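Local structure of De novo designed switch protein caging a hemagglutinin binder (sCageHA267_1S) (7CBC) at residues T13-L18 against E83-E88; A274-A279 against R307-Y312. The protein probably works as a designed biosensor switch, a long helical-bundle cage that holds a small hemagglutinin-binding domain until a target opens it. All blocks are in the same frame, centred on the assembly; numbering follows the deposited sequence.

Contact 1: residues T13-L18 against E83-E88; sequences TKLQRL and EKILEE
Leu15 and Ile85 pack against each other where segments 13-18 and 83-88, of helices 3-46 and 50-93, run antiparallel (174°) with axes 10.1 Å apart. The two side chains slide past one another in opposite directions, and Leu15 CD2 rests against both branches of the isoleucine, 3.7 Å from Ile85 CG2 and 3.8 Å from Ile85 CD1. Ile85 has CG1 anti to its carbonyl carbon (chi1 -69°) and CG2 anti to the backbone N, and the leucine methyl meets the two branches at once. A beta-branched residue suits this place because it spreads its bulk close to its own backbone, whereas leucine carries its methyls further out. The other methyl, Leu15 CD1, meets Leu86 CD2 at 4.0 Å, the two leucines crossing at about a right angle. Leu18 adds a looser touch, its CD1 lying 4.3 Å from Ile85 CD1.

The polar border is slacker. Lys14 lays its CB against Ile85 and then bends at chi2 and chi3, bringing NZ to a long salt bridge of 3.9 Å with Glu88 OE2. Lys84 NZ, one turn before Glu88, lies far closer, 2.8 Å from Glu88 OE2, which accepts with its anti lone pair. One carboxylate oxygen thus serves two lysines, and its charge probably eases their mutual repulsion. Flexible lysines and an extended glutamate suit this partly exposed margin.

Helix 99-142 closes the apolar side, with Ile108 touching both Leu15 and Leu86, while Gln16 of helix 3-46 faces helices 195-239 and 274-284.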
loop_
_atom_site.group_PDB
_atom_site.type_symbol
_atom_site.label_atom_id
_atom_site.label_comp_id
_atom_site.label_asym_id
_atom_site.label_seq_id
_atom_site.Cartn_x
_atom_site.Cartn_y
_atom_site.Cartn_z
ATOM N N THR A 13 0.017 -7.641 -15.124
ATOM C CA THR A 13 1.254 -6.938 -14.795
ATOM C C THR A 13 1.037 -5.428 -14.789
ATOM O O THR A 13 1.528 -4.725 -13.892
ATOM C CB THR A 13 2.374 -7.336 -15.764
ATOM O OG1 THR A 13 1.995 -7.037 -17.113
ATOM C CG2 THR A 13 2.676 -8.842 -15.669
ATOM N N LYS A 14 0.276 -4.909 -15.752
ATOM C CA LYS A 14 -0.028 -3.479 -15.749
ATOM C C LYS A 14 -0.797 -3.073 -14.496
ATOM O O LYS A 14 -0.560 -1.997 -13.930
ATOM C CB LYS A 14 -0.814 -3.108 -17.004
ATOM C CG LYS A 14 0.066 -3.013 -18.236
ATOM C CD LYS A 14 -0.286 -1.816 -19.094
ATOM C CE LYS A 14 -1.282 -2.188 -20.172
ATOM N NZ LYS A 14 -1.199 -1.233 -21.328
ATOM N N LEU A 15 -1.739 -3.911 -14.060
ATOM C CA LEU A 15 -2.452 -3.628 -12.826
ATOM C C LEU A 15 -1.530 -3.704 -11.621
ATOM O O LEU A 15 -1.703 -2.941 -10.654
ATOM C CB LEU A 15 -3.620 -4.592 -12.670
ATOM C CG LEU A 15 -4.801 -4.317 -13.607
ATOM C CD1 LEU A 15 -5.937 -5.209 -13.205
ATOM C CD2 LEU A 15 -5.237 -2.855 -13.572
ATOM N N GLN A 16 -0.540 -4.603 -11.654
ATOM C CA GLN A 16 0.399 -4.658 -10.543
ATOM C C GLN A 16 1.264 -3.403 -10.496
ATOM O O GLN A 16 1.477 -2.837 -9.418
ATOM C CB GLN A 16 1.262 -5.912 -10.621
ATOM C CG GLN A 16 2.300 -5.960 -9.515
ATOM C CD GLN A 16 2.860 -7.345 -9.266
ATOM O OE1 GLN A 16 3.877 -7.727 -9.846
ATOM N NE2 GLN A 16 2.209 -8.099 -8.381
ATOM N N ARG A 17 1.748 -2.936 -11.649
ATOM C CA ARG A 17 2.511 -1.689 -11.672
ATOM C C ARG A 17 1.702 -0.553 -11.061
ATOM O O ARG A 17 2.198 0.210 -10.220
ATOM C CB ARG A 17 2.914 -1.349 -13.109
ATOM C CG ARG A 17 3.794 -0.096 -13.257
ATOM C CD ARG A 17 4.947 -0.067 -12.251
ATOM N NE ARG A 17 5.915 -1.149 -12.427
ATOM C CZ ARG A 17 6.953 -1.353 -11.620
ATOM N NH1 ARG A 17 7.155 -0.536 -10.593
ATOM N NH2 ARG A 17 7.785 -2.366 -11.835
ATOM N N LEU A 18 0.444 -0.437 -11.479
ATOM C CA LEU A 18 -0.446 0.574 -10.936
ATOM C C LEU A 18 -0.487 0.515 -9.415
ATOM O O LEU A 18 -0.388 1.544 -8.737
ATOM C CB LEU A 18 -1.839 0.368 -11.516
ATOM C CG LEU A 18 -2.883 1.349 -10.998
ATOM C CD1 LEU A 18 -3.679 1.796 -12.205
ATOM C CD2 LEU A 18 -3.798 0.710 -9.955
ATOM N N GLU A 83 -9.721 0.741 -14.516
ATOM C CA GLU A 83 -10.877 0.485 -15.361
ATOM C C GLU A 83 -10.529 0.629 -16.835
ATOM O O GLU A 83 -11.142 -0.032 -17.680
ATOM C CB GLU A 83 -12.009 1.438 -14.966
ATOM C CG GLU A 83 -13.165 1.542 -15.954
ATOM C CD GLU A 83 -14.157 2.641 -15.584
ATOM O OE1 GLU A 83 -15.349 2.495 -15.921
ATOM O OE2 GLU A 83 -13.751 3.649 -14.954
ATOM N N LYS A 84 -9.549 1.478 -17.160
ATOM C CA LYS A 84 -9.066 1.559 -18.533
ATOM C C LYS A 84 -8.253 0.322 -18.896
ATOM O O LYS A 84 -8.424 -0.243 -19.980
ATOM C CB LYS A 84 -8.237 2.830 -18.731
ATOM C CG LYS A 84 -7.067 2.678 -19.721
ATOM C CD LYS A 84 -7.528 2.494 -21.174
ATOM C CE LYS A 84 -6.400 1.965 -22.078
ATOM N NZ LYS A 84 -5.825 0.640 -21.643
ATOM N N ILE A 85 -7.353 -0.110 -18.008
ATOM C CA ILE A 85 -6.548 -1.294 -18.290
ATOM C C ILE A 85 -7.446 -2.510 -18.467
ATOM O O ILE A 85 -7.281 -3.300 -19.408
ATOM C CB ILE A 85 -5.506 -1.509 -17.179
ATOM C CG1 ILE A 85 -4.439 -0.417 -17.233
ATOM C CG2 ILE A 85 -4.877 -2.898 -17.276
ATOM C CD1 ILE A 85 -3.626 -0.327 -15.956
ATOM N N LEU A 86 -8.427 -2.672 -17.577
ATOM C CA LEU A 86 -9.343 -3.797 -17.724
ATOM C C LEU A 86 -10.216 -3.657 -18.966
ATOM O O LEU A 86 -10.740 -4.666 -19.461
ATOM C CB LEU A 86 -10.191 -3.950 -16.458
ATOM C CG LEU A 86 -9.336 -4.447 -15.279
ATOM C CD1 LEU A 86 -9.840 -3.959 -13.913
ATOM C CD2 LEU A 86 -9.236 -5.956 -15.299
ATOM N N GLU A 87 -10.346 -2.439 -19.503
ATOM C CA GLU A 87 -11.199 -2.212 -20.663
ATOM C C GLU A 87 -10.489 -2.578 -21.957
ATOM O O GLU A 87 -11.077 -3.218 -22.837
ATOM C CB GLU A 87 -11.672 -0.758 -20.704
ATOM C CG GLU A 87 -13.082 -0.592 -20.201
ATOM C CD GLU A 87 -14.041 -1.591 -20.828
ATOM O OE1 GLU A 87 -14.062 -1.699 -22.072
ATOM O OE2 GLU A 87 -14.767 -2.281 -20.074
ATOM N N GLU A 88 -9.226 -2.172 -22.097
ATOM C CA GLU A 88 -8.435 -2.666 -23.216
ATOM C C GLU A 88 -8.389 -4.186 -23.203
ATOM O O GLU A 88 -8.513 -4.834 -24.247
ATOM C CB GLU A 88 -7.026 -2.081 -23.162
ATOM C CG GLU A 88 -6.017 -2.822 -24.025
ATOM C CD GLU A 88 -4.685 -2.094 -24.128
ATOM O OE1 GLU A 88 -3.841 -2.533 -24.937
ATOM O OE2 GLU A 88 -4.500 -1.092 -23.398
#

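Contact 2: residues A274-A279 against R307-Y312; sequences ACRIAA and RDAVEY
Arg276 reaches across to helix 303-315 and meets two residues there in different ways, Asp308 at the edge of its guanidinium and Tyr312 over a face. The Arg276 side chain is extended from CG to NE, and this length carries the planar group beyond its own helix. NE gives Asp308 OD2 a bond of 3.0 Å that is nearly straight (163°), lies in the guanidinium plane and uses the syn lone pair of OD2; NH2 adds weak bonds to both carboxylate oxygens. Against Tyr312 the guanidinium lies flat, its plane only 11° from the ring and the centres 4.3 Å apart, while Arg276 CD makes a CH-pi contact over the ring centre. Tyr312 CG stands anti to its backbone N (chi1 168°), which turns one face of the ring to the arginine.

Deeper in, small residues let segments 274-279 and 307-312 approach to 8.6 Å between axes: Ala309 CB sits 3.4 Å from Cys275 O and 3.7 Å from Ala279 CB.

Carboxylate and aromatic face together fix both the position and the tilt of the guanidinium. The anion probably stabilises the arginine's positive charge, while the stack shields one face in a partly exposed place where the charge is not fully buried.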
loop_
_atom_site.group_PDB
_atom_site.type_symbol
_atom_site.label_atom_id
_atom_site.label_comp_id
_atom_site.label_asym_id
_atom_site.label_seq_id
_atom_site.Cartn_x
_atom_site.Cartn_y
_atom_site.Cartn_z
ATOM N N ALA A 274 9.282 -6.867 -8.455
ATOM C CA ALA A 274 8.156 -7.149 -9.339
ATOM C C ALA A 274 8.609 -7.384 -10.776
ATOM O O ALA A 274 8.043 -8.224 -11.483
ATOM C CB ALA A 274 7.155 -5.999 -9.279
ATOM N N CYS A 275 9.620 -6.636 -11.237
ATOM C CA CYS A 275 10.060 -6.784 -12.618
ATOM C C CYS A 275 10.726 -8.136 -12.847
ATOM O O CYS A 275 10.577 -8.725 -13.924
ATOM C CB CYS A 275 10.987 -5.624 -12.995
ATOM S SG CYS A 275 10.138 -3.991 -13.047
ATOM N N ARG A 276 11.433 -8.661 -11.845
ATOM C CA ARG A 276 11.992 -10.005 -11.970
ATOM C C ARG A 276 10.910 -11.070 -11.852
ATOM O O ARG A 276 10.914 -12.051 -12.607
ATOM C CB ARG A 276 13.073 -10.237 -10.914
ATOM C CG ARG A 276 14.356 -9.454 -11.149
ATOM C CD ARG A 276 15.351 -9.783 -10.060
ATOM N NE ARG A 276 16.595 -9.027 -10.179
ATOM C CZ ARG A 276 17.631 -9.184 -9.360
ATOM N NH1 ARG A 276 17.565 -10.078 -8.376
ATOM N NH2 ARG A 276 18.726 -8.450 -9.524
ATOM N N ILE A 277 9.986 -10.902 -10.901
ATOM C CA ILE A 277 8.929 -11.893 -10.711
ATOM C C ILE A 277 8.109 -12.041 -11.985
ATOM O O ILE A 277 7.849 -13.160 -12.447
ATOM C CB ILE A 277 8.045 -11.522 -9.508
ATOM C CG1 ILE A 277 8.782 -11.824 -8.213
ATOM C CG2 ILE A 277 6.744 -12.319 -9.535
ATOM C CD1 ILE A 277 8.478 -10.866 -7.132
ATOM N N ALA A 278 7.699 -10.914 -12.579
ATOM C CA ALA A 278 7.002 -10.972 -13.860
ATOM C C ALA A 278 7.880 -11.603 -14.927
ATOM O O ALA A 278 7.406 -12.411 -15.735
ATOM C CB ALA A 278 6.563 -9.573 -14.293
ATOM N N ALA A 279 9.161 -11.232 -14.957
ATOM C CA ALA A 279 10.086 -11.839 -15.905
ATOM C C ALA A 279 10.107 -13.351 -15.753
ATOM O O ALA A 279 10.106 -14.078 -16.752
ATOM C CB ALA A 279 11.484 -11.256 -15.723
ATOM N N ARG A 307 16.011 -4.742 -18.434
ATOM C CA ARG A 307 17.308 -5.333 -18.760
ATOM C C ARG A 307 17.842 -6.153 -17.593
ATOM O O ARG A 307 18.352 -7.261 -17.782
ATOM C CB ARG A 307 18.295 -4.230 -19.173
ATOM C CG ARG A 307 19.780 -4.553 -18.993
ATOM C CD ARG A 307 20.314 -3.975 -17.674
ATOM N NE ARG A 307 21.508 -4.673 -17.196
ATOM C CZ ARG A 307 21.934 -4.645 -15.936
ATOM N NH1 ARG A 307 21.256 -3.964 -15.021
ATOM N NH2 ARG A 307 23.028 -5.312 -15.586
ATOM N N ASP A 308 17.697 -5.641 -16.371
ATOM C CA ASP A 308 18.159 -6.387 -15.204
ATOM C C ASP A 308 17.373 -7.676 -15.010
ATOM O O ASP A 308 17.927 -8.683 -14.564
ATOM C CB ASP A 308 18.047 -5.542 -13.939
ATOM C CG ASP A 308 18.257 -6.371 -12.685
ATOM O OD1 ASP A 308 19.426 -6.656 -12.358
ATOM O OD2 ASP A 308 17.255 -6.789 -12.063
ATOM N N ALA A 309 16.069 -7.651 -15.298
ATOM C CA ALA A 309 15.243 -8.832 -15.061
ATOM C C ALA A 309 15.550 -9.941 -16.066
ATOM O O ALA A 309 15.580 -11.121 -15.698
ATOM C CB ALA A 309 13.761 -8.455 -15.100
ATOM N N VAL A 310 15.796 -9.586 -17.332
ATOM C CA VAL A 310 16.128 -10.606 -18.326
ATOM C C VAL A 310 17.558 -11.103 -18.130
ATOM O O VAL A 310 17.815 -12.312 -18.171
ATOM C CB VAL A 310 15.888 -10.081 -19.756
ATOM C CG1 VAL A 310 14.412 -9.863 -19.982
ATOM C CG2 VAL A 310 16.647 -8.792 -20.008
ATOM N N GLU A 311 18.506 -10.185 -17.901
ATOM C CA GLU A 311 19.851 -10.592 -17.504
ATOM C C GLU A 311 19.814 -11.472 -16.261
ATOM O O GLU A 311 20.624 -12.398 -16.134
ATOM C CB GLU A 311 20.735 -9.360 -17.267
ATOM C CG GLU A 311 21.286 -8.736 -18.551
ATOM C CD GLU A 311 22.148 -7.502 -18.304
ATOM O OE1 GLU A 311 22.439 -6.764 -19.276
ATOM O OE2 GLU A 311 22.539 -7.262 -17.138
ATOM N N TYR A 312 18.870 -11.211 -15.345
ATOM C CA TYR A 312 18.734 -12.030 -14.142
ATOM C C TYR A 312 18.273 -13.445 -14.473
ATOM O O TYR A 312 18.734 -14.409 -13.851
ATOM C CB TYR A 312 17.769 -11.367 -13.155
ATOM C CG TYR A 312 17.347 -12.260 -12.010
ATOM C CD1 TYR A 312 18.163 -12.433 -10.909
ATOM C CD2 TYR A 312 16.131 -12.933 -12.034
ATOM C CE1 TYR A 312 17.781 -13.249 -9.852
ATOM C CE2 TYR A 312 15.742 -13.752 -10.983
ATOM C CZ TYR A 312 16.573 -13.906 -9.895
ATOM O OH TYR A 312 16.201 -14.716 -8.845
#

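How the contacts relate
Contact 1 comes first along the chain and closes before contact 2 opens; their centres lie about 19 Å apart. Contact 1 joins the first two long helices of the bundle, 3-46 and 50-93, whereas contact 2 joins helices 274-284 and 303-315 of the small C-terminal domain, in which Cys275 is disulfide-bonded to Cys301. They share no helix, yet they touch: Arg17 NH2 packs 3.1 Å from Cys275 SG, and Gln16 OE1 lies 3.7 Å from Ala274 CB. Helix 3-46 therefore offers one side to helix 50-93 and another to helix 274-284, an arrangement consistent with the bundle caging what is probably the hemagglutinin-binding domain against its flank.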